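Local coordinates for flavoprotein (Thermotoga maritima, PDB 5V8S) that probably transfers electrons as an oxidoreductase, pairing a di-iron centre in a metallo-beta-lactamase-like domain with an FMN-binding flavodoxin domain, at residues Glu26-Arg31 with Leu56-Gly61; Lys152-Val157 with Thr170-Ile175. The protein carries 1 engineered substitution. All blocks are in the same frame, centred on the assembly; numbering follows the deposited sequence.

Contact 1: residues Glu26-Arg31 with Leu56-Gly61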
ATOM      1  N   GLU A  26     -39.219   8.582 -23.502  1.00 29.44           N
ATOM      2  CA  GLU A  26     -38.288   7.710 -24.212  1.00 28.00           C
ATOM      3  C   GLU A  26     -36.885   7.932 -23.646  1.00 26.06           C
ATOM      4  O   GLU A  26     -36.303   9.004 -23.839  1.00 27.05           O
ATOM      5  CB  GLU A  26     -38.364   8.063 -25.696  1.00 29.61           C
ATOM      6  CG  GLU A  26     -37.690   7.092 -26.638  1.00 31.14           C
ATOM      7  CD  GLU A  26     -37.770   7.533 -28.102  1.00 33.11           C
ATOM      8  OE1 GLU A  26     -38.661   8.336 -28.454  1.00 35.78           O
ATOM      9  OE2 GLU A  26     -36.932   7.076 -28.913  1.00 35.22           O
ATOM     10  N   ILE A  27     -36.339   6.927 -22.945  1.00 24.41           N
ATOM     11  CA  ILE A  27     -35.041   7.040 -22.278  1.00 23.04           C
ATOM     12  C   ILE A  27     -34.177   5.869 -22.704  1.00 21.88           C
ATOM     13  O   ILE A  27     -34.627   4.719 -22.670  1.00 23.25           O
ATOM     14  CB  ILE A  27     -35.178   7.058 -20.740  1.00 23.01           C
ATOM     15  CG1 ILE A  27     -35.995   8.266 -20.283  1.00 23.86           C
ATOM     16  CG2 ILE A  27     -33.801   7.062 -20.064  1.00 23.55           C
ATOM     17  CD1 ILE A  27     -36.403   8.196 -18.843  1.00 24.73           C
ATOM     18  N   TYR A  28     -32.933   6.166 -23.083  1.00 21.52           N
ATOM     19  CA  TYR A  28     -31.917   5.179 -23.420  1.00 22.68           C
ATOM     20  C   TYR A  28     -30.806   5.241 -22.388  1.00 21.06           C
ATOM     21  O   TYR A  28     -30.453   6.324 -21.901  1.00 22.16           O
ATOM     22  CB  TYR A  28     -31.292   5.468 -24.789  1.00 25.70           C
ATOM     23  CG  TYR A  28     -32.278   5.369 -25.924  1.00 28.19           C
ATOM     24  CD1 TYR A  28     -33.148   6.414 -26.199  1.00 29.28           C
ATOM     25  CD2 TYR A  28     -32.341   4.237 -26.723  1.00 29.63           C
ATOM     26  CE1 TYR A  28     -34.058   6.332 -27.226  1.00 30.28           C
ATOM     27  CE2 TYR A  28     -33.259   4.145 -27.756  1.00 31.51           C
ATOM     28  CZ  TYR A  28     -34.110   5.198 -28.004  1.00 31.43           C
ATOM     29  OH  TYR A  28     -35.030   5.119 -29.025  1.00 33.80           O
ATOM     30  N   VAL A  29     -30.240   4.083 -22.076  1.00 20.85           N
ATOM     31  CA  VAL A  29     -28.954   4.015 -21.385  1.00 20.73           C
ATOM     32  C   VAL A  29     -27.869   3.735 -22.407  1.00 22.23           C
ATOM     33  O   VAL A  29     -28.061   2.950 -23.349  1.00 23.22           O
ATOM     34  CB  VAL A  29     -28.934   2.957 -20.256  1.00 21.75           C
ATOM     35  CG1 VAL A  29     -29.190   1.555 -20.821  1.00 23.41           C
ATOM     36  CG2 VAL A  29     -27.621   3.023 -19.461  1.00 21.83           C
ATOM     37  N   LEU A  30     -26.720   4.375 -22.205  1.00 21.05           N
ATOM     38  CA  LEU A  30     -25.476   4.080 -22.909  1.00 21.52           C
ATOM     39  C   LEU A  30     -24.482   3.682 -21.829  1.00 20.39           C
ATOM     40  O   LEU A  30     -24.037   4.535 -21.052  1.00 20.97           O
ATOM     41  CB  LEU A  30     -24.969   5.313 -23.653  1.00 23.39           C
ATOM     42  CG  LEU A  30     -25.897   5.808 -24.760  1.00 27.25           C
ATOM     43  CD1 LEU A  30     -25.693   7.269 -24.983  1.00 30.26           C
ATOM     44  CD2 LEU A  30     -25.638   5.048 -26.037  1.00 30.22           C
ATOM     45  N   ARG A  31     -24.143   2.396 -21.772  1.00 19.19           N
ATOM     46  CA  ARG A  31     -23.305   1.847 -20.712  1.00 18.47           C
ATOM     47  C   ARG A  31     -22.071   1.214 -21.337  1.00 20.37           C
ATOM     48  O   ARG A  31     -22.187   0.414 -22.274  1.00 22.06           O
ATOM     49  CB  ARG A  31     -24.077   0.790 -19.891  1.00 19.83           C
ATOM     50  CG  ARG A  31     -23.207  -0.072 -18.974  1.00 20.40           C
ATOM     51  CD  ARG A  31     -24.005  -1.032 -18.097  1.00 21.14           C
ATOM     52  NE  ARG A  31     -23.202  -2.222 -17.806  1.00 21.66           N
ATOM     53  CZ  ARG A  31     -23.661  -3.310 -17.197  1.00 22.50           C
ATOM     54  NH1 ARG A  31     -24.914  -3.354 -16.759  1.00 23.13           N
ATOM     55  NH2 ARG A  31     -22.868  -4.363 -17.030  1.00 23.38           N
ATOM     56  N   LEU A  56     -29.900   9.145 -22.412  1.00 19.96           N
ATOM     57  CA  LEU A  56     -30.461  10.082 -23.378  1.00 21.28           C
ATOM     58  C   LEU A  56     -31.979  10.076 -23.245  1.00 21.45           C
ATOM     59  O   LEU A  56     -32.609   9.015 -23.325  1.00 22.87           O
ATOM     60  CB  LEU A  56     -30.069   9.712 -24.814  1.00 22.73           C
ATOM     61  CG  LEU A  56     -30.608  10.681 -25.879  1.00 24.30           C
ATOM     62  CD1 LEU A  56     -29.802  11.970 -25.869  1.00 24.00           C
ATOM     63  CD2 LEU A  56     -30.593  10.045 -27.258  1.00 25.50           C
ATOM     64  N   VAL A  57     -32.559  11.261 -23.062  1.00 22.10           N
ATOM     65  CA  VAL A  57     -34.005  11.420 -22.959  1.00 22.07           C
ATOM     66  C   VAL A  57     -34.458  12.135 -24.220  1.00 22.96           C
ATOM     67  O   VAL A  57     -34.066  13.278 -24.454  1.00 23.67           O
ATOM     68  CB  VAL A  57     -34.426  12.210 -21.705  1.00 22.56           C
ATOM     69  CG1 VAL A  57     -35.936  12.088 -21.492  1.00 22.19           C
ATOM     70  CG2 VAL A  57     -33.668  11.727 -20.470  1.00 23.50           C
ATOM     71  N   LYS A  58     -35.278  11.471 -25.031  1.00 24.03           N
ATOM     72  CA  LYS A  58     -35.767  12.044 -26.276  1.00 26.00           C
ATOM     73  C   LYS A  58     -37.183  12.535 -26.042  1.00 27.05           C
ATOM     74  O   LYS A  58     -38.077  11.740 -25.734  1.00 29.47           O
ATOM     75  CB  LYS A  58     -35.715  11.015 -27.404  1.00 26.95           C
ATOM     76  CG  LYS A  58     -34.291  10.529 -27.669  1.00 27.70           C
ATOM     77  CD  LYS A  58     -34.191   9.637 -28.905  1.00 30.90           C
ATOM     78  CE  LYS A  58     -34.070  10.441 -30.192  1.00 32.77           C
ATOM     79  NZ  LYS A  58     -33.906   9.550 -31.396  1.00 33.39           N
ATOM     80  N   LEU A  59     -37.374  13.840 -26.170  1.00 26.87           N
ATOM     81  CA  LEU A  59     -38.643  14.496 -25.871  1.00 28.27           C
ATOM     82  C   LEU A  59     -39.128  15.271 -27.091  1.00 30.74           C
ATOM     83  O   LEU A  59     -38.454  15.360 -28.119  1.00 30.48           O
ATOM     84  CB  LEU A  59     -38.467  15.434 -24.667  1.00 28.91           C
ATOM     85  CG  LEU A  59     -37.922  14.742 -23.408  1.00 28.02           C
ATOM     86  CD1 LEU A  59     -37.395  15.739 -22.389  1.00 29.33           C
ATOM     87  CD2 LEU A  59     -39.027  13.873 -22.782  1.00 28.88           C
ATOM     88  N   ASN A  60     -40.328  15.824 -26.965  1.00 33.45           N
ATOM     89  CA  ASN A  60     -40.899  16.679 -28.000  1.00 36.15           C
ATOM     90  C   ASN A  60     -40.225  18.036 -27.876  1.00 35.79           C
ATOM     91  O   ASN A  60     -40.506  18.799 -26.951  1.00 37.15           O
ATOM     92  CB  ASN A  60     -42.409  16.781 -27.821  1.00 38.81           C
ATOM     93  CG  ASN A  60     -43.052  17.742 -28.792  1.00 42.11           C
ATOM     94  OD1 ASN A  60     -42.444  18.183 -29.769  1.00 42.99           O
ATOM     95  ND2 ASN A  60     -44.304  18.062 -28.532  1.00 43.96           N
ATOM     96  N   GLY A  61     -39.304  18.323 -28.789  1.00 34.19           N
ATOM     97  CA  GLY A  61     -38.621  19.594 -28.817  1.00 33.23           C
ATOM     98  C   GLY A  61     -37.273  19.609 -28.120  1.00 31.98           C
ATOM     99  O   GLY A  61     -36.632  20.664 -28.079  1.00 34.46           O
TER
HETATM  100  O   HOH W   1     -40.505  10.844 -25.047  1.00 26.86           O
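The ring of Tyr28 meets Leu56 O and Glu26 OE2 at its edge, both in its plane, while the methylene chain of Lys58 reaches it obliquely, with Tyr28 CE1 3.7 Å from Lys58 CD. At the far end of the ring, Tyr28 OH donates to Glu26 OE2 over 2.7 Å, using the anti lone pair of that oxygen; the bond limits the swing of both groups. Glu26 can lie beside the ring because its chain is extended, with CG anti to the backbone N (chi1 -168°). The Lys58 chain, bent at chi3, crosses both Glu26 and Tyr28, and its NZ goes on to a hydrogen bond with Ile84 O. Strands 26-34 and 50-59 are antiparallel neighbours in the mixed sheet of the metallo-beta-lactamase-like domain, and strand 16-22 flanks 26-34 on its other edge. Tyr28 and Leu56 form a hydrogen-bonded pair: Tyr28 N reaches Leu56 O, and Leu56 N reaches Tyr28 O, each over 2.9 Å. Farther along, Lys58 N donates to Glu26 O, and a water joins Glu26 N to Lys58 O. On the opposite face of the sheet Ile27 and Val57 lie side by side, Ile27 CG1 4.0 Å from Val57 CG1, and both pack on Phe177.

Contact 2: residues Lys152-Val157 with Thr170-Ile175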
ATOM      1  N   LYS A 152     -41.583  18.350 -20.158  1.00 28.44           N
ATOM      2  CA  LYS A 152     -41.493  17.677 -18.876  1.00 28.24           C
ATOM      3  C   LYS A 152     -40.812  18.566 -17.847  1.00 27.71           C
ATOM      4  O   LYS A 152     -39.995  19.429 -18.182  1.00 28.37           O
ATOM      5  CB  LYS A 152     -40.697  16.369 -19.004  1.00 29.07           C
ATOM      6  CG  LYS A 152     -41.264  15.425 -20.073  1.00 30.88           C
ATOM      7  CD  LYS A 152     -42.610  14.868 -19.670  1.00 33.36           C
ATOM      8  CE  LYS A 152     -43.075  13.813 -20.654  1.00 36.36           C
ATOM      9  NZ  LYS A 152     -44.350  13.203 -20.224  1.00 38.63           N
ATOM     10  N   LYS A 153     -41.133  18.320 -16.583  1.00 28.20           N
ATOM     11  CA  LYS A 153     -40.534  19.027 -15.462  1.00 28.35           C
ATOM     12  C   LYS A 153     -39.307  18.257 -14.976  1.00 26.48           C
ATOM     13  O   LYS A 153     -39.428  17.116 -14.516  1.00 27.12           O
ATOM     14  CB  LYS A 153     -41.572  19.111 -14.353  1.00 31.36           C
ATOM     15  CG  LYS A 153     -41.138  19.808 -13.087  1.00 37.25           C
ATOM     16  CD  LYS A 153     -42.254  19.744 -12.032  1.00 42.39           C
ATOM     17  CE  LYS A 153     -43.558  20.409 -12.499  1.00 44.73           C
ATOM     18  NZ  LYS A 153     -43.410  21.846 -12.890  1.00 46.74           N
ATOM     19  N   PHE A 154     -38.126  18.865 -15.094  1.00 24.55           N
ATOM     20  CA  PHE A 154     -36.900  18.332 -14.502  1.00 23.93           C
ATOM     21  C   PHE A 154     -36.634  19.067 -13.195  1.00 24.42           C
ATOM     22  O   PHE A 154     -36.609  20.294 -13.176  1.00 26.32           O
ATOM     23  CB  PHE A 154     -35.721  18.586 -15.440  1.00 22.45           C
ATOM     24  CG  PHE A 154     -35.677  17.675 -16.646  1.00 21.62           C
ATOM     25  CD1 PHE A 154     -36.540  17.856 -17.706  1.00 21.39           C
ATOM     26  CD2 PHE A 154     -34.754  16.630 -16.714  1.00 22.03           C
ATOM     27  CE1 PHE A 154     -36.499  17.031 -18.813  1.00 21.99           C
ATOM     28  CE2 PHE A 154     -34.700  15.809 -17.820  1.00 22.27           C
ATOM     29  CZ  PHE A 154     -35.589  16.011 -18.876  1.00 22.81           C
ATOM     30  N   LYS A 155     -36.441  18.333 -12.108  1.00 22.48           N
ATOM     31  CA  LYS A 155     -36.219  18.928 -10.800  1.00 22.55           C
ATOM     32  C   LYS A 155     -34.814  18.570 -10.341  1.00 22.42           C
ATOM     33  O   LYS A 155     -34.421  17.405 -10.394  1.00 23.04           O
ATOM     34  CB  LYS A 155     -37.243  18.400  -9.797  1.00 24.24           C
ATOM     35  CG  LYS A 155     -37.134  19.020  -8.414  1.00 27.62           C
ATOM     36  CD  LYS A 155     -38.253  18.547  -7.496  1.00 31.22           C
ATOM     37  CE  LYS A 155     -38.321  19.392  -6.238  1.00 35.01           C
ATOM     38  NZ  LYS A 155     -38.600  20.843  -6.550  1.00 36.43           N
ATOM     39  N   PHE A 156     -34.051  19.571  -9.913  1.00 21.71           N
ATOM     40  CA  PHE A 156     -32.660  19.382  -9.528  1.00 21.80           C
ATOM     41  C   PHE A 156     -32.534  19.491  -8.017  1.00 21.86           C
ATOM     42  O   PHE A 156     -32.968  20.479  -7.416  1.00 24.75           O
ATOM     43  CB  PHE A 156     -31.767  20.386 -10.256  1.00 22.03           C
ATOM     44  CG  PHE A 156     -31.878  20.266 -11.737  1.00 22.19           C
ATOM     45  CD1 PHE A 156     -31.171  19.301 -12.412  1.00 21.89           C
ATOM     46  CD2 PHE A 156     -32.787  21.040 -12.439  1.00 22.36           C
ATOM     47  CE1 PHE A 156     -31.310  19.138 -13.771  1.00 22.36           C
ATOM     48  CE2 PHE A 156     -32.924  20.888 -13.796  1.00 23.76           C
ATOM     49  CZ  PHE A 156     -32.187  19.924 -14.467  1.00 23.14           C
ATOM     50  N   VAL A 157     -31.933  18.475  -7.411  1.00 21.71           N
ATOM     51  CA  VAL A 157     -31.794  18.400  -5.969  1.00 22.87           C
ATOM     52  C   VAL A 157     -30.305  18.313  -5.655  1.00 22.76           C
ATOM     53  O   VAL A 157     -29.636  17.349  -6.050  1.00 21.82           O
ATOM     54  CB  VAL A 157     -32.537  17.180  -5.413  1.00 24.53           C
ATOM     55  CG1 VAL A 157     -32.338  17.082  -3.918  1.00 25.65           C
ATOM     56  CG2 VAL A 157     -34.031  17.236  -5.795  1.00 25.21           C
ATOM     57  N   THR A 170     -30.927  14.496 -10.597  1.00 19.59           N
ATOM     58  CA  THR A 170     -31.960  15.019 -11.483  1.00 20.07           C
ATOM     59  C   THR A 170     -33.183  14.114 -11.387  1.00 19.90           C
ATOM     60  O   THR A 170     -33.082  12.899 -11.579  1.00 20.98           O
ATOM     61  CB  THR A 170     -31.445  15.061 -12.925  1.00 21.06           C
ATOM     62  OG1 THR A 170     -30.339  15.966 -13.016  1.00 22.40           O
ATOM     63  CG2 THR A 170     -32.519  15.526 -13.898  1.00 21.46           C
ATOM     64  N   TYR A 171     -34.327  14.708 -11.079  1.00 20.46           N
ATOM     65  CA  TYR A 171     -35.584  13.990 -10.873  1.00 21.02           C
ATOM     66  C   TYR A 171     -36.540  14.332 -12.003  1.00 21.76           C
ATOM     67  O   TYR A 171     -36.850  15.503 -12.216  1.00 23.07           O
ATOM     68  CB  TYR A 171     -36.182  14.430  -9.546  1.00 22.66           C
ATOM     69  CG  TYR A 171     -37.500  13.793  -9.193  1.00 24.60           C
ATOM     70  CD1 TYR A 171     -37.540  12.521  -8.649  1.00 26.73           C
ATOM     71  CD2 TYR A 171     -38.711  14.466  -9.375  1.00 25.21           C
ATOM     72  CE1 TYR A 171     -38.734  11.925  -8.298  1.00 28.33           C
ATOM     73  CE2 TYR A 171     -39.920  13.868  -9.036  1.00 27.34           C
ATOM     74  CZ  TYR A 171     -39.929  12.599  -8.500  1.00 29.18           C
ATOM     75  OH  TYR A 171     -41.129  12.006  -8.146  1.00 31.63           O
ATOM     76  N   LEU A 172     -37.004  13.314 -12.720  1.00 21.90           N
ATOM     77  CA  LEU A 172     -37.894  13.470 -13.870  1.00 22.92           C
ATOM     78  C   LEU A 172     -39.102  12.562 -13.657  1.00 24.52           C
ATOM     79  O   LEU A 172     -39.050  11.379 -14.001  1.00 25.74           O
ATOM     80  CB  LEU A 172     -37.155  13.077 -15.139  1.00 22.11           C
ATOM     81  CG  LEU A 172     -37.995  13.129 -16.411  1.00 22.51           C
ATOM     82  CD1 LEU A 172     -38.502  14.535 -16.690  1.00 24.95           C
ATOM     83  CD2 LEU A 172     -37.188  12.583 -17.573  1.00 23.75           C
ATOM     84  N   ASP A 173     -40.172  13.103 -13.084  1.00 26.65           N
ATOM     85  CA  ASP A 173     -41.437  12.368 -12.912  1.00 28.96           C
ATOM     86  C   ASP A 173     -41.239  10.987 -12.282  1.00 28.63           C
ATOM     87  O   ASP A 173     -41.791   9.983 -12.741  1.00 31.19           O
ATOM     88  CB  ASP A 173     -42.172  12.231 -14.243  1.00 33.92           C
ATOM     89  CG  ASP A 173     -42.690  13.547 -14.773  1.00 39.57           C
ATOM     90  OD1 ASP A 173     -42.834  14.518 -14.000  1.00 41.67           O
ATOM     91  OD2 ASP A 173     -42.972  13.593 -15.982  1.00 42.84           O
ATOM     92  N   GLY A 174     -40.459  10.934 -11.215  1.00 25.55           N
ATOM     93  CA  GLY A 174     -40.267   9.696 -10.488  1.00 23.83           C
ATOM     94  C   GLY A 174     -38.999   8.960 -10.848  1.00 23.11           C
ATOM     95  O   GLY A 174     -38.594   8.039 -10.123  1.00 23.98           O
ATOM     96  N   ILE A 175     -38.349   9.345 -11.941  1.00 22.53           N
ATOM     97  CA  ILE A 175     -37.109   8.713 -12.377  1.00 21.88           C
ATOM     98  C   ILE A 175     -35.955   9.579 -11.903  1.00 20.57           C
ATOM     99  O   ILE A 175     -35.896  10.766 -12.230  1.00 21.84           O
ATOM    100  CB  ILE A 175     -37.090   8.554 -13.902  1.00 22.78           C
ATOM    101  CG1 ILE A 175     -38.279   7.690 -14.338  1.00 24.04           C
ATOM    102  CG2 ILE A 175     -35.756   7.974 -14.373  1.00 23.18           C
ATOM    103  CD1 ILE A 175     -38.448   7.598 -15.836  1.00 26.04           C
TER
HETATM  104  O   HOH W   2     -43.361  16.569 -15.852  1.00 33.90           O
HETATM  105  O   HOH W   3     -40.190  16.067 -12.292  1.00 37.03           O
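Segments 152-157 and 170-175 run antiparallel, the axes of their strands 4.7 Å apart at closest approach and their directions 152° from each other. Lys155 and Tyr171 form the hydrogen-bonded pair: Lys155 N donates to Tyr171 O over 2.9 Å, and Tyr171 N returns to Lys155 O over 2.8 Å. Beyond this pair, at Lys153 and Asp173, water takes over the bridging: one water donates to Lys153 O and accepts from Asp173 N, while another links Lys153 N to Asp173 OD1. The strands belong to the beta hairpin 152-158/168-172 of the five-stranded sheet, and a type I' turn from Leu172 to Ile175 leads into its next strand. At that turn Gly174 adopts backbone angles that favour glycine. On the face that carries Phe154, Phe156, Thr170 and Leu172, the last of these, with CG anti to the backbone N (chi1 177°), brings Leu172 CD1 over the centre of the Phe154 ring, 3.8 Å from the centroid, in a CH-pi contact. Thr170 CG2 comes to the edge of the same ring, in its plane, 3.8 Å from Phe154 CD2. Thr170 OG1 lies 3.4 Å from Phe156 CE1 and hydrogen-bonds to Asn96 OD1.

In the fold
Contact 1 closes before contact 2 opens along the chain, yet their centres lie about 14 Å apart. Each joins adjacent antiparallel strands within a different sheet: contact 1 in the seven-stranded sheet, contact 2 in the five-stranded one. Apolar side chains meet between the two layers, with Ile27 CD1 3.7 Å from Ile175 CD1 and Val57 CG1 4.1 Å from Leu172 CD2; Leu59 also packs against Lys152 and Phe154. The pairing illustrates how the alpha-beta/beta-alpha sandwich of the metallo-beta-lactamase fold is built from two separately hydrogen-bonded sheets joined by a shared hydrophobic interior. Strand 175-179, which begins at the last residue of contact 2, leads directly to Asp180 of the di-iron pocket.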